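Local coordinates for protein 3-methylornithine synthase (Methanosarcina barkeri, PDB 3T7V) that isomerises L-lysine to (3R)-3-methyl-D-ornithine by radical chemistry, using a [4Fe-4S] cluster and S-adenosylmethionine, in pyrrolysine biosynthesis, at residues Asn62-Gln74 and Tyr80-Thr92. Numbering follows the deposited sequence.
Sequences NCFIYFSTYCKNQ and YNCRNEINRYRLT. With MD0 (5-amino-D-isoleucine), chain D; SF4 (iron/sulfur cluster), chain B.
Thr69 and Tyr89 are joined by backbone and side chain alike: Thr69 N gives a nearly straight hydrogen bond to Tyr89 O (2.9 Å), and Tyr89 N returns one to Thr69 OG1. The Thr69 N-Tyr89 O bond and that from Leu91 N to Phe67 O form a single beta bridge of Ser68 with Arg90. Tyr89 OH donates to Tyr66 O (2.7 Å), and Cys82 N to Asn73 O at the far end. The guanidinium of Arg88, on a chain extended from CG to NE, gathers four carbonyls: NH1 reaches Thr69 O (2.8 Å) in the carbonyl plane, NH1 and NH2 both grip Tyr80 O, and NH2 also serves Asn81 O and Asn84 O. A leucine in its place would probably leave Thr69 O, Tyr80 O and Asn84 O without their guanidinium donors and let the 81-84 turn drift from Thr69.

These bonds tie 80-92, the chain beyond the CX3CX2C cysteine loop of radical SAM enzymes, back to the end of strand 58-68 of the TIM-barrel-like core and the start of that loop. Cys71 SG, swung away from the backbone N by a chi1 of -167°, binds FE2 of the cluster at 2.3 Å; Cys75 and Cys78 supply the other two thiolates.

Among the aromatic groups, the Tyr70 ring is sandwiched: the Arg90 guanidinium lies flat on one face in a cation-pi stack (planes 13° apart), Arg90 NE being salt-bridged to Asp118, while Arg88 CB makes a CH-pi contact with the opposite face. The edge of Tyr66 meets the face of Tyr80, with Tyr66 OH over that face, 3.2 Å from Tyr80 CD1, and buried without a polar partner. Thr69 CG2 makes a CH-pi contact over the Tyr89 ring, 3.9 Å from its centroid. Leu91 CD1 packs against Phe67 CB.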
ATOM      1  N   ASN A  62      -1.560   5.269  -8.717  1.00 12.12           N
ATOM      2  CA  ASN A  62      -0.124   5.192  -8.282  1.00 13.69           C
ATOM      3  C   ASN A  62       0.539   4.090  -9.074  1.00 15.06           C
ATOM      4  O   ASN A  62       0.068   2.908  -9.071  1.00 17.35           O
ATOM      5  CB  ASN A  62      -0.134   4.815  -6.782  1.00 14.64           C
ATOM      6  CG  ASN A  62       1.215   4.990  -6.081  1.00 20.44           C
ATOM      7  OD1 ASN A  62       2.128   5.594  -6.578  1.00 21.99           O
ATOM      8  ND2 ASN A  62       1.254   4.511  -4.820  1.00 21.46           N
ATOM      9  N   CYS A  63       1.594   4.459  -9.785  1.00 12.66           N
ATOM     10  CA  CYS A  63       2.387   3.412 -10.498  1.00 13.19           C
ATOM     11  C   CYS A  63       3.356   2.743  -9.561  1.00 16.29           C
ATOM     12  O   CYS A  63       3.863   3.360  -8.660  1.00 23.84           O
ATOM     13  CB  CYS A  63       3.154   4.112 -11.556  1.00 14.79           C
ATOM     14  SG  CYS A  63       4.056   3.034 -12.675  1.00 21.64           S
ATOM     15  N   PHE A  64       3.584   1.475  -9.726  1.00 13.27           N
ATOM     16  CA  PHE A  64       4.486   0.734  -8.847  1.00 12.84           C
ATOM     17  C   PHE A  64       5.712   0.315  -9.629  1.00 12.88           C
ATOM     18  O   PHE A  64       5.618  -0.447 -10.622  1.00 14.30           O
ATOM     19  CB  PHE A  64       3.714  -0.526  -8.396  1.00 14.37           C
ATOM     20  CG  PHE A  64       4.528  -1.385  -7.447  1.00 13.36           C
ATOM     21  CD1 PHE A  64       4.935  -0.838  -6.228  1.00 13.82           C
ATOM     22  CD2 PHE A  64       4.897  -2.688  -7.756  1.00 15.84           C
ATOM     23  CE1 PHE A  64       5.705  -1.566  -5.317  1.00 16.00           C
ATOM     24  CE2 PHE A  64       5.676  -3.439  -6.840  1.00 14.47           C
ATOM     25  CZ  PHE A  64       6.070  -2.865  -5.650  1.00 14.61           C
ATOM     26  N   ILE A  65       6.870   0.748  -9.180  1.00 12.16           N
ATOM     27  CA  ILE A  65       8.183   0.410  -9.798  1.00 11.83           C
ATOM     28  C   ILE A  65       9.041  -0.289  -8.784  1.00 12.00           C
ATOM     29  O   ILE A  65       9.681   0.350  -7.910  1.00 11.96           O
ATOM     30  CB  ILE A  65       8.907   1.656 -10.317  1.00 14.04           C
ATOM     31  CG1 ILE A  65       8.003   2.447 -11.328  1.00 17.78           C
ATOM     32  CG2 ILE A  65      10.232   1.236 -11.007  1.00 15.73           C
ATOM     33  CD1 ILE A  65       8.703   3.721 -11.808  1.00 25.56           C
ATOM     34  N   TYR A  66       9.049  -1.614  -8.906  1.00 11.01           N
ATOM     35  CA  TYR A  66       9.850  -2.461  -7.989  1.00 11.00           C
ATOM     36  C   TYR A  66      11.215  -2.565  -8.654  1.00 10.79           C
ATOM     37  O   TYR A  66      11.408  -3.329  -9.603  1.00 13.01           O
ATOM     38  CB  TYR A  66       9.141  -3.817  -7.903  1.00 11.83           C
ATOM     39  CG  TYR A  66       9.527  -4.694  -6.728  1.00 12.27           C
ATOM     40  CD1 TYR A  66      10.528  -4.391  -5.826  1.00 12.87           C
ATOM     41  CD2 TYR A  66       8.838  -5.892  -6.568  1.00 14.67           C
ATOM     42  CE1 TYR A  66      10.796  -5.193  -4.726  1.00 14.88           C
ATOM     43  CE2 TYR A  66       9.110  -6.725  -5.489  1.00 16.60           C
ATOM     44  CZ  TYR A  66      10.097  -6.359  -4.606  1.00 17.96           C
ATOM     45  OH  TYR A  66      10.314  -7.270  -3.576  1.00 21.18           O
ATOM     46  N   PHE A  67      12.149  -1.686  -8.221  1.00 10.86           N
ATOM     47  CA  PHE A  67      13.397  -1.473  -8.981  1.00 10.74           C
ATOM     48  C   PHE A  67      14.560  -2.390  -8.570  1.00 11.11           C
ATOM     49  O   PHE A  67      15.534  -2.483  -9.265  1.00 11.78           O
ATOM     50  CB  PHE A  67      13.863   0.006  -8.935  1.00 11.84           C
ATOM     51  CG  PHE A  67      14.200   0.537  -7.582  1.00 10.90           C
ATOM     52  CD1 PHE A  67      13.230   1.166  -6.853  1.00 11.69           C
ATOM     53  CD2 PHE A  67      15.472   0.398  -7.030  1.00 12.06           C
ATOM     54  CE1 PHE A  67      13.494   1.642  -5.587  1.00 11.49           C
ATOM     55  CE2 PHE A  67      15.784   0.840  -5.748  1.00 12.75           C
ATOM     56  CZ  PHE A  67      14.761   1.501  -5.004  1.00 11.51           C
ATOM     57  N   SER A  68      14.364  -3.098  -7.450  1.00 10.62           N
ATOM     58  CA  SER A  68      15.316  -4.128  -7.041  1.00 10.87           C
ATOM     59  C   SER A  68      14.623  -5.134  -6.168  1.00 10.70           C
ATOM     60  O   SER A  68      13.964  -4.748  -5.181  1.00 11.23           O
ATOM     61  CB  SER A  68      16.502  -3.543  -6.273  1.00 11.74           C
ATOM     62  OG  SER A  68      17.318  -4.675  -5.864  1.00 12.14           O
ATOM     63  N   THR A  69      14.747  -6.427  -6.531  1.00 10.90           N
ATOM     64  CA  THR A  69      14.100  -7.479  -5.753  1.00 11.34           C
ATOM     65  C   THR A  69      15.070  -8.220  -4.888  1.00 12.14           C
ATOM     66  O   THR A  69      14.764  -9.294  -4.398  1.00 14.83           O
ATOM     67  CB  THR A  69      13.280  -8.428  -6.599  1.00 12.21           C
ATOM     68  OG1 THR A  69      14.187  -9.037  -7.522  1.00 13.67           O
ATOM     69  CG2 THR A  69      12.175  -7.662  -7.412  1.00 14.31           C
ATOM     70  N   TYR A  70      16.236  -7.625  -4.643  1.00 11.51           N
ATOM     71  CA  TYR A  70      17.133  -8.136  -3.620  1.00 11.17           C
ATOM     72  C   TYR A  70      16.758  -7.656  -2.236  1.00 11.34           C
ATOM     73  O   TYR A  70      16.468  -6.497  -2.048  1.00 11.60           O
ATOM     74  CB  TYR A  70      18.575  -7.676  -3.921  1.00 11.87           C
ATOM     75  CG  TYR A  70      19.150  -8.392  -5.108  1.00 11.85           C
ATOM     76  CD1 TYR A  70      18.923  -7.908  -6.400  1.00 12.86           C
ATOM     77  CD2 TYR A  70      19.882  -9.541  -4.936  1.00 13.29           C
ATOM     78  CE1 TYR A  70      19.410  -8.588  -7.499  1.00 15.01           C
ATOM     79  CE2 TYR A  70      20.383 -10.216  -6.085  1.00 14.97           C
ATOM     80  CZ  TYR A  70      20.122  -9.689  -7.335  1.00 15.35           C
ATOM     81  OH  TYR A  70      20.634 -10.381  -8.435  1.00 20.06           O
ATOM     82  N   CYS A  71      16.814  -8.559  -1.266  1.00 11.83           N
ATOM     83  CA  CYS A  71      16.513  -8.191   0.135  1.00 12.61           C
ATOM     84  C   CYS A  71      17.408  -8.939   1.089  1.00 13.19           C
ATOM     85  O   CYS A  71      17.582 -10.150   0.934  1.00 15.44           O
ATOM     86  CB  CYS A  71      15.088  -8.471   0.437  1.00 12.34           C
ATOM     87  SG  CYS A  71      14.639  -7.655   2.032  1.00 11.53           S
ATOM     88  N   LYS A  72      17.876  -8.236   2.110  1.00 12.38           N
ATOM     89  CA  LYS A  72      18.680  -8.862   3.157  1.00 13.36           C
ATOM     90  C   LYS A  72      17.834  -9.364   4.363  1.00 14.06           C
ATOM     91  O   LYS A  72      18.363  -9.990   5.272  1.00 18.03           O
ATOM     92  CB  LYS A  72      19.803  -7.887   3.592  1.00 15.39           C
ATOM     93  CG  LYS A  72      19.318  -6.631   4.313  1.00 16.36           C
ATOM     94  CD  LYS A  72      20.507  -5.569   4.202  1.00 24.83           C
ATOM     95  CE  LYS A  72      20.093  -4.277   4.921  1.00 24.70           C
ATOM     96  NZ  LYS A  72      20.178  -4.513   6.363  1.00 31.40           N
ATOM     97  N   ASN A  73      16.570  -9.001   4.396  1.00 13.50           N
ATOM     98  CA  ASN A  73      15.687  -9.351   5.551  1.00 12.66           C
ATOM     99  C   ASN A  73      15.018 -10.724   5.327  1.00 13.15           C
ATOM    100  O   ASN A  73      15.082 -11.309   4.220  1.00 16.71           O
ATOM    101  CB  ASN A  73      14.591  -8.286   5.744  1.00 13.73           C
ATOM    102  CG  ASN A  73      15.055  -7.064   6.493  1.00 17.12           C
ATOM    103  OD1 ASN A  73      14.259  -6.043   6.549  1.00 20.28           O
ATOM    104  ND2 ASN A  73      16.185  -7.148   7.150  1.00 18.50           N
ATOM    105  N   GLN A  74      14.394 -11.214   6.384  1.00 13.92           N
ATOM    106  CA  GLN A  74      13.903 -12.610   6.397  1.00 14.52           C
ATOM    107  C   GLN A  74      12.447 -12.672   6.811  1.00 14.77           C
ATOM    108  O   GLN A  74      12.001 -13.516   7.619  1.00 17.37           O
ATOM    109  CB  GLN A  74      14.827 -13.603   7.156  1.00 20.58           C
ATOM    110  CG  GLN A  74      15.009 -13.201   8.534  1.00 23.79           C
ATOM    111  CD  GLN A  74      15.965 -14.200   9.237  1.00 30.35           C
ATOM    112  OE1 GLN A  74      15.720 -15.424   9.275  1.00 37.37           O
ATOM    113  NE2 GLN A  74      17.108 -13.691   9.584  1.00 36.64           N
ATOM    114  N   TYR A  80      10.277 -12.516  -1.305  1.00 11.35           N
ATOM    115  CA  TYR A  80      11.588 -11.996  -1.598  1.00 11.79           C
ATOM    116  C   TYR A  80      12.505 -12.058  -0.384  1.00 11.54           C
ATOM    117  O   TYR A  80      13.632 -11.608  -0.443  1.00 12.11           O
ATOM    118  CB  TYR A  80      11.429 -10.536  -2.133  1.00 12.54           C
ATOM    119  CG  TYR A  80      10.628 -10.520  -3.389  1.00 12.08           C
ATOM    120  CD1 TYR A  80       9.256 -10.291  -3.365  1.00 14.23           C
ATOM    121  CD2 TYR A  80      11.223 -10.721  -4.602  1.00 12.37           C
ATOM    122  CE1 TYR A  80       8.479 -10.321  -4.508  1.00 14.85           C
ATOM    123  CE2 TYR A  80      10.428 -10.754  -5.779  1.00 14.05           C
ATOM    124  CZ  TYR A  80       9.038 -10.547  -5.682  1.00 16.14           C
ATOM    125  OH  TYR A  80       8.377 -10.605  -6.904  1.00 20.03           O
ATOM    126  N   ASN A  81      12.077 -12.728   0.702  1.00 11.42           N
ATOM    127  CA  ASN A  81      12.991 -12.875   1.853  1.00 12.37           C
ATOM    128  C   ASN A  81      14.309 -13.515   1.448  1.00 12.62           C
ATOM    129  O   ASN A  81      14.320 -14.335   0.518  1.00 12.62           O
ATOM    130  CB  ASN A  81      12.298 -13.437   3.047  1.00 17.58           C
ATOM    131  CG  ASN A  81      12.400 -14.866   3.040  1.00 17.90           C
ATOM    132  OD1 ASN A  81      13.427 -15.415   3.554  1.00 18.69           O
ATOM    133  ND2 ASN A  81      11.418 -15.504   2.494  1.00 20.68           N
ATOM    134  N   CYS A  82      15.353 -13.168   2.152  1.00 13.19           N
ATOM    135  CA  CYS A  82      16.686 -13.531   1.749  1.00 15.00           C
ATOM    136  C   CYS A  82      16.961 -15.037   1.717  1.00 15.73           C
ATOM    137  O   CYS A  82      17.898 -15.460   0.969  1.00 21.04           O
ATOM    138  CB  CYS A  82      17.651 -12.825   2.618  1.00 17.83           C
ATOM    139  SG  CYS A  82      17.785 -13.385   4.287  1.00 24.63           S
ATOM    140  N   ARG A  83      16.159 -15.808   2.438  1.00 16.83           N
ATOM    141  CA  ARG A  83      16.389 -17.286   2.475  1.00 19.75           C
ATOM    142  C   ARG A  83      15.779 -17.912   1.229  1.00 18.43           C
ATOM    143  O   ARG A  83      16.070 -19.104   0.966  1.00 23.13           O
ATOM    144  CB  ARG A  83      15.707 -17.898   3.694  1.00 22.49           C
ATOM    145  CG  ARG A  83      16.271 -17.301   4.976  1.00 30.32           C
ATOM    146  CD  ARG A  83      17.717 -17.653   5.134  1.00 40.60           C
ATOM    147  NE  ARG A  83      18.241 -17.067   6.375  1.00 60.26           N
ATOM    148  CZ  ARG A  83      17.952 -17.500   7.605  1.00 53.81           C
ATOM    149  NH1 ARG A  83      17.136 -18.550   7.770  1.00 62.33           N
ATOM    150  NH2 ARG A  83      18.504 -16.894   8.674  1.00 48.45           N
ATOM    151  N   ASN A  84      14.940 -17.199   0.442  1.00 15.51           N
ATOM    152  CA  ASN A  84      14.266 -17.826  -0.695  1.00 15.83           C
ATOM    153  C   ASN A  84      15.171 -17.779  -1.921  1.00 15.65           C
ATOM    154  O   ASN A  84      15.682 -16.701  -2.264  1.00 17.29           O
ATOM    155  CB  ASN A  84      12.909 -17.140  -0.971  1.00 15.89           C
ATOM    156  CG  ASN A  84      11.905 -18.055  -1.578  1.00 16.77           C
ATOM    157  OD1 ASN A  84      12.182 -19.273  -1.795  1.00 20.06           O
ATOM    158  ND2 ASN A  84      10.746 -17.546  -1.879  1.00 14.94           N
ATOM    159  N   GLU A  85      15.533 -18.917  -2.514  1.00 17.75           N
ATOM    160  CA  GLU A  85      16.382 -18.958  -3.687  1.00 17.40           C
ATOM    161  C   GLU A  85      15.570 -18.783  -4.942  1.00 19.88           C
ATOM    162  O   GLU A  85      14.938 -19.740  -5.498  1.00 24.40           O
ATOM    163  CB  GLU A  85      17.094 -20.311  -3.674  1.00 24.46           C
ATOM    164  CG  GLU A  85      18.124 -20.507  -2.510  1.00 40.17           C
ATOM    165  CD  GLU A  85      18.998 -21.775  -2.609  1.00 41.24           C
ATOM    166  OE1 GLU A  85      18.839 -22.720  -1.764  1.00 78.04           O
ATOM    167  OE2 GLU A  85      19.847 -21.856  -3.524  1.00 62.54           O
ATOM    168  N   ILE A  86      15.511 -17.528  -5.394  1.00 17.65           N
ATOM    169  CA  ILE A  86      14.571 -17.131  -6.437  1.00 15.92           C
ATOM    170  C   ILE A  86      15.299 -16.264  -7.493  1.00 15.49           C
ATOM    171  O   ILE A  86      16.426 -15.793  -7.260  1.00 16.79           O
ATOM    172  CB  ILE A  86      13.394 -16.300  -5.834  1.00 15.64           C
ATOM    173  CG1 ILE A  86      13.949 -15.053  -5.123  1.00 15.57           C
ATOM    174  CG2 ILE A  86      12.551 -17.157  -4.871  1.00 16.94           C
ATOM    175  CD1 ILE A  86      12.852 -14.041  -4.796  1.00 15.87           C
ATOM    176  N   ASN A  87      14.576 -15.976  -8.549  1.00 16.02           N
ATOM    177  CA  ASN A  87      15.078 -15.038  -9.577  1.00 16.31           C
ATOM    178  C   ASN A  87      15.011 -13.671  -8.886  1.00 16.03           C
ATOM    179  O   ASN A  87      14.016 -13.373  -8.186  1.00 18.80           O
ATOM    180  CB  ASN A  87      14.191 -15.075 -10.816  1.00 19.74           C
ATOM    181  CG  ASN A  87      14.612 -14.053 -11.820  1.00 26.68           C
ATOM    182  OD1 ASN A  87      13.888 -13.077 -12.121  1.00 41.20           O
ATOM    183  ND2 ASN A  87      15.816 -14.102 -12.114  1.00 20.64           N
ATOM    184  N   ARG A  88      16.059 -12.842  -9.083  1.00 14.90           N
ATOM    185  CA  ARG A  88      16.114 -11.485  -8.532  1.00 13.49           C
ATOM    186  C   ARG A  88      16.748 -10.577  -9.566  1.00 13.37           C
ATOM    187  O   ARG A  88      17.598 -10.997 -10.362  1.00 16.34           O
ATOM    188  CB  ARG A  88      17.005 -11.422  -7.318  1.00 15.24           C
ATOM    189  CG  ARG A  88      16.285 -12.180  -6.171  1.00 18.01           C
ATOM    190  CD  ARG A  88      17.025 -12.074  -4.923  1.00 18.48           C
ATOM    191  NE  ARG A  88      16.625 -13.049  -3.940  1.00 13.80           N
ATOM    192  CZ  ARG A  88      15.786 -12.769  -2.929  1.00 12.09           C
ATOM    193  NH1 ARG A  88      15.215 -11.569  -2.749  1.00 12.81           N
ATOM    194  NH2 ARG A  88      15.545 -13.729  -2.032  1.00 13.58           N
ATOM    195  N   TYR A  89      16.274  -9.328  -9.608  1.00 12.43           N
ATOM    196  CA  TYR A  89      16.799  -8.375 -10.562  1.00 12.49           C
ATOM    197  C   TYR A  89      17.087  -7.054  -9.904  1.00 12.31           C
ATOM    198  O   TYR A  89      16.504  -6.746  -8.832  1.00 12.48           O
ATOM    199  CB  TYR A  89      15.822  -8.216 -11.765  1.00 13.45           C
ATOM    200  CG  TYR A  89      14.472  -7.574 -11.426  1.00 12.68           C
ATOM    201  CD1 TYR A  89      13.324  -8.342 -11.234  1.00 14.57           C
ATOM    202  CD2 TYR A  89      14.360  -6.157 -11.318  1.00 12.27           C
ATOM    203  CE1 TYR A  89      12.099  -7.761 -10.953  1.00 14.00           C
ATOM    204  CE2 TYR A  89      13.116  -5.545 -10.971  1.00 13.22           C
ATOM    205  CZ  TYR A  89      12.014  -6.356 -10.846  1.00 13.24           C
ATOM    206  OH  TYR A  89      10.815  -5.740 -10.531  1.00 13.66           O
ATOM    207  N   ARG A  90      17.869  -6.223 -10.565  1.00 12.32           N
ATOM    208  CA  ARG A  90      18.194  -4.855 -10.061  1.00 12.18           C
ATOM    209  C   ARG A  90      18.266  -4.003 -11.305  1.00 11.94           C
ATOM    210  O   ARG A  90      19.148  -4.193 -12.157  1.00 13.56           O
ATOM    211  CB  ARG A  90      19.503  -4.886  -9.308  1.00 13.62           C
ATOM    212  CG  ARG A  90      19.905  -3.518  -8.766  1.00 15.41           C
ATOM    213  CD  ARG A  90      21.261  -3.570  -8.055  1.00 14.68           C
ATOM    214  NE  ARG A  90      21.260  -4.493  -6.872  1.00 13.25           N
ATOM    215  CZ  ARG A  90      21.938  -5.629  -6.732  1.00 13.79           C
ATOM    216  NH1 ARG A  90      22.630  -6.199  -7.788  1.00 18.76           N
ATOM    217  NH2 ARG A  90      21.945  -6.236  -5.595  1.00 15.35           N
ATOM    218  N   LEU A  91      17.279  -3.138 -11.511  1.00 12.55           N
ATOM    219  CA  LEU A  91      17.206  -2.331 -12.774  1.00 11.99           C
ATOM    220  C   LEU A  91      18.462  -1.470 -12.865  1.00 12.04           C
ATOM    221  O   LEU A  91      18.946  -0.872 -11.889  1.00 14.62           O
ATOM    222  CB  LEU A  91      16.011  -1.403 -12.755  1.00 12.73           C
ATOM    223  CG  LEU A  91      14.654  -2.117 -12.663  1.00 13.56           C
ATOM    224  CD1 LEU A  91      13.577  -1.052 -12.714  1.00 15.42           C
ATOM    225  CD2 LEU A  91      14.479  -3.165 -13.812  1.00 17.21           C
ATOM    226  N   THR A  92      19.038  -1.422 -14.102  1.00 12.13           N
ATOM    227  CA  THR A  92      20.113  -0.498 -14.331  1.00 12.26           C
ATOM    228  C   THR A  92      19.559   0.953 -14.532  1.00 13.36           C
ATOM    229  O   THR A  92      18.344   1.100 -14.725  1.00 13.32           O
ATOM    230  CB  THR A  92      20.868  -0.859 -15.645  1.00 13.66           C
ATOM    231  OG1 THR A  92      19.926  -0.719 -16.719  1.00 14.82           O
ATOM    232  CG2 THR A  92      21.444  -2.244 -15.554  1.00 15.68           C
TER
HETATM  233  C   MD0 D 993       0.975  -2.316  -3.873  1.00 18.66           C
HETATM  234  N   MD0 D 993       2.400  -3.955  -4.959  1.00 18.47           N
HETATM  235  O   MD0 D 993       0.652  -1.113  -3.804  1.00 18.89           O
HETATM  236  CA  MD0 D 993       2.374  -2.674  -4.262  1.00 15.61           C
HETATM  237  CB  MD0 D 993       3.292  -2.728  -3.004  1.00 15.20           C
HETATM  238  CD  MD0 D 993       4.607  -1.069  -1.517  1.00 16.16           C
HETATM  239  NE  MD0 D 993       4.627   0.312  -1.055  1.00 17.91           N
HETATM  240  CG  MD0 D 993       3.393  -1.290  -2.416  1.00 15.00           C
HETATM  241  CG2 MD0 D 993       2.806  -3.708  -1.906  1.00 17.28           C
HETATM  242  OXT MD0 D 993       0.190  -3.242  -3.635  1.00 20.00           O
HETATM  243 FE1  SF4 B 991      10.287  -5.951   2.415  1.00 13.89          FE
HETATM  244 FE2  SF4 B 991      12.373  -7.801   2.310  1.00 12.52          FE
HETATM  245 FE3  SF4 B 991       9.928  -8.659   1.669  1.00 12.73          FE
HETATM  246 FE4  SF4 B 991      10.494  -8.115   4.193  1.00 12.79          FE
HETATM  247  S1  SF4 B 991      11.484  -9.737   2.966  1.00 13.27           S
HETATM  248  S2  SF4 B 991       8.637  -7.451   3.065  1.00 12.39           S
HETATM  249  S3  SF4 B 991      11.899  -6.369   4.065  1.00 12.75           S
HETATM  250  S4  SF4 B 991      11.114  -7.156   0.520  1.00 12.52           S
HETATM  251  O   HOH W   1      17.840  -0.771  -9.379  1.00 15.17           O
HETATM  252  O   HOH W   2      12.619 -10.974  -8.901  1.00 18.60           O